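Long-range contacts in 11S globulin (Wrightia tinctoria, PDB 5WXU), which probably serves as a hexameric seed storage protein of the 11S globulin family and also binds the plant hormone auxin (indole-3-acetic acid): residues B[153-158]-B[296-301]; B[106-111]-B[177-182]. All coordinates share one frame; numbering follows the deposited sequence.

Contact 1: residues B[153-158]-B[296-301]; sequences FIRQGD and KENLLN
The guanidinium of R155 carries the amide of N298 on one face: the planes lie 6° apart, and N298 ND2 sits 3.4 Å from R155 CZ, over the centre of the group. At the guanidinium edge, in its plane, a water takes a bond from NH1 and gives one to N298 OD1, closing a small ring beside the stack. Both N-H bonds of N298 ND2 are used: one goes to Q156 O at 2.9 Å, nearly in the amide plane, the other to D158 OD1 at 2.9 Å, with the carboxylate turned steeply to the amide. With CG anti to the backbone N (chi1 -166°), the amide lies back over the type II turn R155-D158, while its OD1 accepts from L300 N in an Asx turn. The second carboxylate oxygen, D158 OD2, is gripped from opposite faces, by R155 N and by K296 NZ, the latter a salt bridge of 2.8 Å; the bend at the end of the lysine chain (chi4 65°) also turns NZ to a weak bond with F153 O. G157, whose O takes L299 N at 2.9 Å, comes so close to L300 that a side chain would clash. Segment 296-301 thus passes from the outer strand of the N-terminal cupin sheet, 296-298 antiparallel to 158-162, to the C-terminal cupin sheet, where L299 packs on L318 of strand 313-318.

Contact 2: residues B[106-111]-B[177-182]; sequences VVQGHG and KLVLLV
V106 and L180 lie side by side in the tightly packed part, pointing the same way, with V106 CG2 3.9 Å from L180 CD2. The other methyl of V106, CG1, meets L178 CD1, and that leucine branch also reaches the backbone of G109 and H110, coming to 3.7 Å from H110 N. In L178, chi1 176° sets CG beside the carbonyl carbon, and chi2 64° then brings CD1 back to strand 102-108 and G109-H110 although the CB bond points away. V107 CB rests 3.8 Å from V179 CG1, and Y357 and T359 of strand 354-359 touch V107. Strand 102-108 carries a classic beta bulge, V107 and Q108 both facing V179: V107 N gives to V179 O and V179 N to Q108 O, each at 2.9 Å. The extra residue shifts the register by one between V106-L180 and Q108-V179 in the antiparallel sheet of the N-terminal cupin domain; just beyond it G109, at backbone angles suited to glycine, passes so near K177 O and L178 CA that a CB would clash. The looser side is at Q108 and the exposed K177. Here Q108 stretches out and gives NE2 to K177 O at 2.9 Å, about 26° off the carbonyl plane. With an alanine here, K177 O would probably lose its side-chain donor, although the backbone bond of Q108 O to V179 N would stay. K177 CB touches Q108 NE2 at 3.9 Å.

How the contacts relate
Contacts 1 and 2 lie about 10 Å apart between centres and touch directly. V106 O accepts from G157 N at 2.8 Å, a probable hydrogen bond, so the turn of contact 1 is joined to the strand that carries the bulge of contact 2. A second probable bond, G111 N to I154 O at 2.9 Å, binds the neighbouring strands 110-115 and 146-155. Q156 CG also packs on V107 O at 3.4 Å. In the antiparallel sheet of the N-terminal cupin domain the order runs 178-185, 102-108, 158-162, 296-298, so the two contacts follow one another across it. Both lie away from the auxin-contacting residues G119, C120 and P121, and from R427, another auxin-binding residue.

Contact 1: residues B[153-158]-B[296-301]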
loop_
_atom_site.group_PDB
_atom_site.type_symbol
_atom_site.label_atom_id
_atom_site.label_comp_id
_atom_site.label_asym_id
_atom_site.label_seq_id
_atom_site.Cartn_x
_atom_site.Cartn_y
_atom_site.Cartn_z
ATOM N N PHE B 153 -6.207 -9.843 29.380
ATOM C CA PHE B 153 -6.913 -9.550 30.601
ATOM C C PHE B 153 -7.815 -8.401 30.261
ATOM O O PHE B 153 -7.365 -7.278 29.999
ATOM C CB PHE B 153 -5.915 -9.271 31.714
ATOM C CG PHE B 153 -5.022 -10.425 31.958
ATOM C CD1 PHE B 153 -3.887 -10.624 31.174
ATOM C CD2 PHE B 153 -5.372 -11.392 32.864
ATOM C CE1 PHE B 153 -3.084 -11.731 31.352
ATOM C CE2 PHE B 153 -4.569 -12.508 33.054
ATOM C CZ PHE B 153 -3.434 -12.679 32.303
ATOM N N ILE B 154 -9.099 -8.665 30.285
ATOM C CA ILE B 154 -10.112 -7.710 29.842
ATOM C C ILE B 154 -10.842 -7.105 31.040
ATOM O O ILE B 154 -10.943 -7.717 32.132
ATOM C CB ILE B 154 -11.082 -8.297 28.797
ATOM C CG1 ILE B 154 -11.906 -9.450 29.405
ATOM C CG2 ILE B 154 -10.309 -8.678 27.537
ATOM C CD1 ILE B 154 -13.066 -9.950 28.595
ATOM N N ARG B 155 -11.305 -5.882 30.852
ATOM C CA ARG B 155 -12.021 -5.176 31.956
ATOM C C ARG B 155 -12.955 -4.192 31.381
ATOM O O ARG B 155 -12.857 -3.862 30.200
ATOM C CB ARG B 155 -11.007 -4.490 32.902
ATOM C CG ARG B 155 -10.247 -3.313 32.280
ATOM C CD ARG B 155 -9.109 -2.819 33.179
ATOM N NE ARG B 155 -8.241 -1.906 32.390
ATOM C CZ ARG B 155 -8.353 -0.573 32.295
ATOM N NH1 ARG B 155 -9.297 0.118 32.954
ATOM N NH2 ARG B 155 -7.517 0.086 31.497
ATOM N N GLN B 156 -13.861 -3.692 32.231
ATOM C CA GLN B 156 -14.857 -2.755 31.844
ATOM C C GLN B 156 -14.230 -1.577 31.054
ATOM O O GLN B 156 -13.207 -0.990 31.500
ATOM C CB GLN B 156 -15.621 -2.204 33.088
ATOM C CG GLN B 156 -16.728 -1.214 32.726
ATOM C CD GLN B 156 -17.499 -0.649 33.949
ATOM O OE1 GLN B 156 -17.142 -0.919 35.064
ATOM N NE2 GLN B 156 -18.446 0.238 33.700
ATOM N N GLY B 157 -14.846 -1.279 29.904
ATOM C CA GLY B 157 -14.401 -0.201 29.039
ATOM C C GLY B 157 -13.574 -0.698 27.836
ATOM O O GLY B 157 -13.357 0.064 26.889
ATOM N N ASP B 158 -13.083 -1.935 27.901
ATOM C CA ASP B 158 -12.385 -2.552 26.772
ATOM C C ASP B 158 -13.277 -2.745 25.574
ATOM O O ASP B 158 -14.423 -3.140 25.676
ATOM C CB ASP B 158 -11.728 -3.881 27.169
ATOM C CG ASP B 158 -10.481 -3.727 27.977
ATOM O OD1 ASP B 158 -9.980 -2.654 28.143
ATOM O OD2 ASP B 158 -9.909 -4.743 28.450
ATOM N N LYS B 296 -7.243 -5.078 21.627
ATOM C CA LYS B 296 -8.182 -4.250 22.370
ATOM C C LYS B 296 -7.613 -2.944 22.824
ATOM O O LYS B 296 -6.400 -2.777 22.877
ATOM C CB LYS B 296 -8.645 -5.025 23.613
ATOM C CG LYS B 296 -7.589 -5.254 24.635
ATOM C CD LYS B 296 -8.147 -6.246 25.640
ATOM C CE LYS B 296 -7.295 -6.392 26.855
ATOM N NZ LYS B 296 -7.209 -5.152 27.665
ATOM N N GLU B 297 -8.524 -2.053 23.220
ATOM C CA GLU B 297 -8.173 -0.817 23.877
ATOM C C GLU B 297 -9.309 -0.450 24.822
ATOM O O GLU B 297 -10.468 -0.687 24.526
ATOM C CB GLU B 297 -8.034 0.233 22.798
ATOM C CG GLU B 297 -7.533 1.593 23.264
ATOM C CD GLU B 297 -6.837 2.391 22.187
ATOM O OE1 GLU B 297 -6.054 1.793 21.405
ATOM O OE2 GLU B 297 -7.054 3.615 22.067
ATOM N N ASN B 298 -8.940 0.161 25.920
ATOM C CA ASN B 298 -9.909 0.634 26.916
ATOM C C ASN B 298 -10.289 2.079 26.654
ATOM O O ASN B 298 -9.435 2.948 26.448
ATOM C CB ASN B 298 -9.350 0.429 28.338
ATOM C CG ASN B 298 -10.409 0.566 29.370
ATOM O OD1 ASN B 298 -10.827 1.675 29.679
ATOM N ND2 ASN B 298 -10.844 -0.559 29.926
ATOM N N LEU B 299 -11.593 2.343 26.610
ATOM C CA LEU B 299 -12.092 3.680 26.264
ATOM C C LEU B 299 -12.649 4.403 27.509
ATOM O O LEU B 299 -13.164 5.489 27.324
ATOM C CB LEU B 299 -13.158 3.573 25.246
ATOM C CG LEU B 299 -12.736 3.002 23.920
ATOM C CD1 LEU B 299 -13.858 3.135 22.930
ATOM C CD2 LEU B 299 -11.443 3.713 23.401
ATOM N N LEU B 300 -12.548 3.779 28.688
ATOM C CA LEU B 300 -13.325 4.276 29.827
ATOM C C LEU B 300 -12.734 5.426 30.569
ATOM O O LEU B 300 -13.505 6.262 31.123
ATOM C CB LEU B 300 -13.584 3.153 30.838
ATOM C CG LEU B 300 -14.494 3.479 31.994
ATOM C CD1 LEU B 300 -15.750 4.213 31.569
ATOM C CD2 LEU B 300 -14.831 2.153 32.626
ATOM N N ASN B 301 -11.406 5.474 30.654
ATOM C CA ASN B 301 -10.747 6.590 31.338
ATOM C C ASN B 301 -11.040 7.943 30.699
ATOM O O ASN B 301 -10.816 8.147 29.493
ATOM C CB ASN B 301 -9.203 6.470 31.380
ATOM C CG ASN B 301 -8.572 7.330 32.501
ATOM O OD1 ASN B 301 -8.896 8.516 32.727
ATOM N ND2 ASN B 301 -7.637 6.738 33.177
HETATM O O HOH W 1 -9.788 2.778 32.468
#

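Contact 2: residues B[106-111]-B[177-182]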
loop_
_atom_site.group_PDB
_atom_site.type_symbol
_atom_site.label_atom_id
_atom_site.label_comp_id
_atom_site.label_asym_id
_atom_site.label_seq_id
_atom_site.Cartn_x
_atom_site.Cartn_y
_atom_site.Cartn_z
ATOM N N VAL B 106 -16.742 -4.539 26.673
ATOM C CA VAL B 106 -16.844 -5.042 28.045
ATOM C C VAL B 106 -17.597 -3.999 28.839
ATOM O O VAL B 106 -17.031 -2.979 29.288
ATOM C CB VAL B 106 -15.498 -5.380 28.668
ATOM C CG1 VAL B 106 -15.761 -6.025 30.063
ATOM C CG2 VAL B 106 -14.699 -6.293 27.723
ATOM N N VAL B 107 -18.872 -4.315 29.094
ATOM C CA VAL B 107 -19.843 -3.386 29.705
ATOM C C VAL B 107 -19.686 -3.348 31.222
ATOM O O VAL B 107 -19.834 -2.293 31.855
ATOM C CB VAL B 107 -21.283 -3.816 29.314
ATOM C CG1 VAL B 107 -22.314 -3.008 30.083
ATOM C CG2 VAL B 107 -21.530 -3.551 27.847
ATOM N N GLN B 108 -19.304 -4.486 31.782
ATOM C CA GLN B 108 -19.085 -4.654 33.211
ATOM C C GLN B 108 -18.201 -5.854 33.464
ATOM O O GLN B 108 -18.303 -6.836 32.766
ATOM C CB GLN B 108 -20.432 -4.878 33.894
ATOM C CG GLN B 108 -20.378 -5.339 35.345
ATOM C CD GLN B 108 -21.785 -5.631 35.898
ATOM O OE1 GLN B 108 -22.631 -4.729 35.913
ATOM N NE2 GLN B 108 -22.029 -6.874 36.371
ATOM N N GLY B 109 -17.374 -5.780 34.493
ATOM C CA GLY B 109 -16.652 -6.903 34.974
ATOM C C GLY B 109 -15.252 -6.930 34.474
ATOM O O GLY B 109 -14.783 -5.950 33.881
ATOM N N HIS B 110 -14.602 -8.003 34.749
ATOM C CA HIS B 110 -13.217 -8.237 34.303
ATOM C C HIS B 110 -12.942 -9.712 34.240
ATOM O O HIS B 110 -13.561 -10.557 34.920
ATOM C CB HIS B 110 -12.170 -7.475 35.134
ATOM C CG HIS B 110 -11.946 -8.027 36.490
ATOM N ND1 HIS B 110 -12.646 -7.597 37.601
ATOM C CD2 HIS B 110 -11.051 -8.938 36.931
ATOM C CE1 HIS B 110 -12.226 -8.279 38.661
ATOM N NE2 HIS B 110 -11.248 -9.088 38.286
ATOM N N GLY B 111 -12.064 -10.082 33.313
ATOM C CA GLY B 111 -11.803 -11.481 33.123
ATOM C C GLY B 111 -10.671 -11.768 32.168
ATOM O O GLY B 111 -9.833 -10.949 32.003
ATOM N N LYS B 177 -20.880 -10.084 37.551
ATOM C CA LYS B 177 -21.066 -10.739 36.222
ATOM C C LYS B 177 -20.192 -9.972 35.230
ATOM O O LYS B 177 -20.031 -8.755 35.344
ATOM C CB LYS B 177 -22.524 -10.681 35.795
ATOM C CG LYS B 177 -23.353 -11.655 36.612
ATOM C CD LYS B 177 -24.830 -11.606 36.322
ATOM C CE LYS B 177 -25.507 -12.815 36.953
ATOM N NZ LYS B 177 -26.991 -12.696 36.945
ATOM N N LEU B 178 -19.631 -10.722 34.288
ATOM C CA LEU B 178 -18.908 -10.162 33.136
ATOM C C LEU B 178 -19.902 -9.991 32.028
ATOM O O LEU B 178 -20.540 -10.955 31.645
ATOM C CB LEU B 178 -17.837 -11.106 32.770
ATOM C CG LEU B 178 -16.984 -10.788 31.522
ATOM C CD1 LEU B 178 -16.212 -9.514 31.738
ATOM C CD2 LEU B 178 -16.002 -11.912 31.271
ATOM N N VAL B 179 -20.097 -8.778 31.501
ATOM C CA VAL B 179 -21.199 -8.516 30.570
ATOM C C VAL B 179 -20.472 -8.030 29.294
ATOM O O VAL B 179 -19.717 -7.058 29.374
ATOM C CB VAL B 179 -22.177 -7.451 31.067
ATOM C CG1 VAL B 179 -23.145 -7.055 29.994
ATOM C CG2 VAL B 179 -22.894 -7.976 32.321
ATOM N N LEU B 180 -20.640 -8.827 28.246
ATOM C CA LEU B 180 -20.099 -8.521 26.907
ATOM C C LEU B 180 -21.184 -8.163 25.877
ATOM O O LEU B 180 -22.116 -8.937 25.617
ATOM C CB LEU B 180 -19.294 -9.714 26.432
ATOM C CG LEU B 180 -18.229 -10.316 27.361
ATOM C CD1 LEU B 180 -17.645 -11.538 26.696
ATOM C CD2 LEU B 180 -17.169 -9.306 27.850
ATOM N N LEU B 181 -21.054 -7.011 25.228
ATOM C CA LEU B 181 -21.917 -6.618 24.168
ATOM C C LEU B 181 -21.083 -6.853 22.882
ATOM O O LEU B 181 -20.068 -6.204 22.732
ATOM C CB LEU B 181 -22.272 -5.172 24.210
ATOM C CG LEU B 181 -23.206 -4.767 23.047
ATOM C CD1 LEU B 181 -24.610 -5.013 23.535
ATOM C CD2 LEU B 181 -22.980 -3.363 22.531
ATOM N N VAL B 182 -21.559 -7.749 22.025
ATOM C CA VAL B 182 -20.862 -8.237 20.799
ATOM C C VAL B 182 -21.663 -7.752 19.599
ATOM O O VAL B 182 -22.866 -8.076 19.425
ATOM C CB VAL B 182 -20.754 -9.734 20.735
ATOM C CG1 VAL B 182 -19.897 -10.127 19.541
ATOM C CG2 VAL B 182 -20.172 -10.338 22.024
#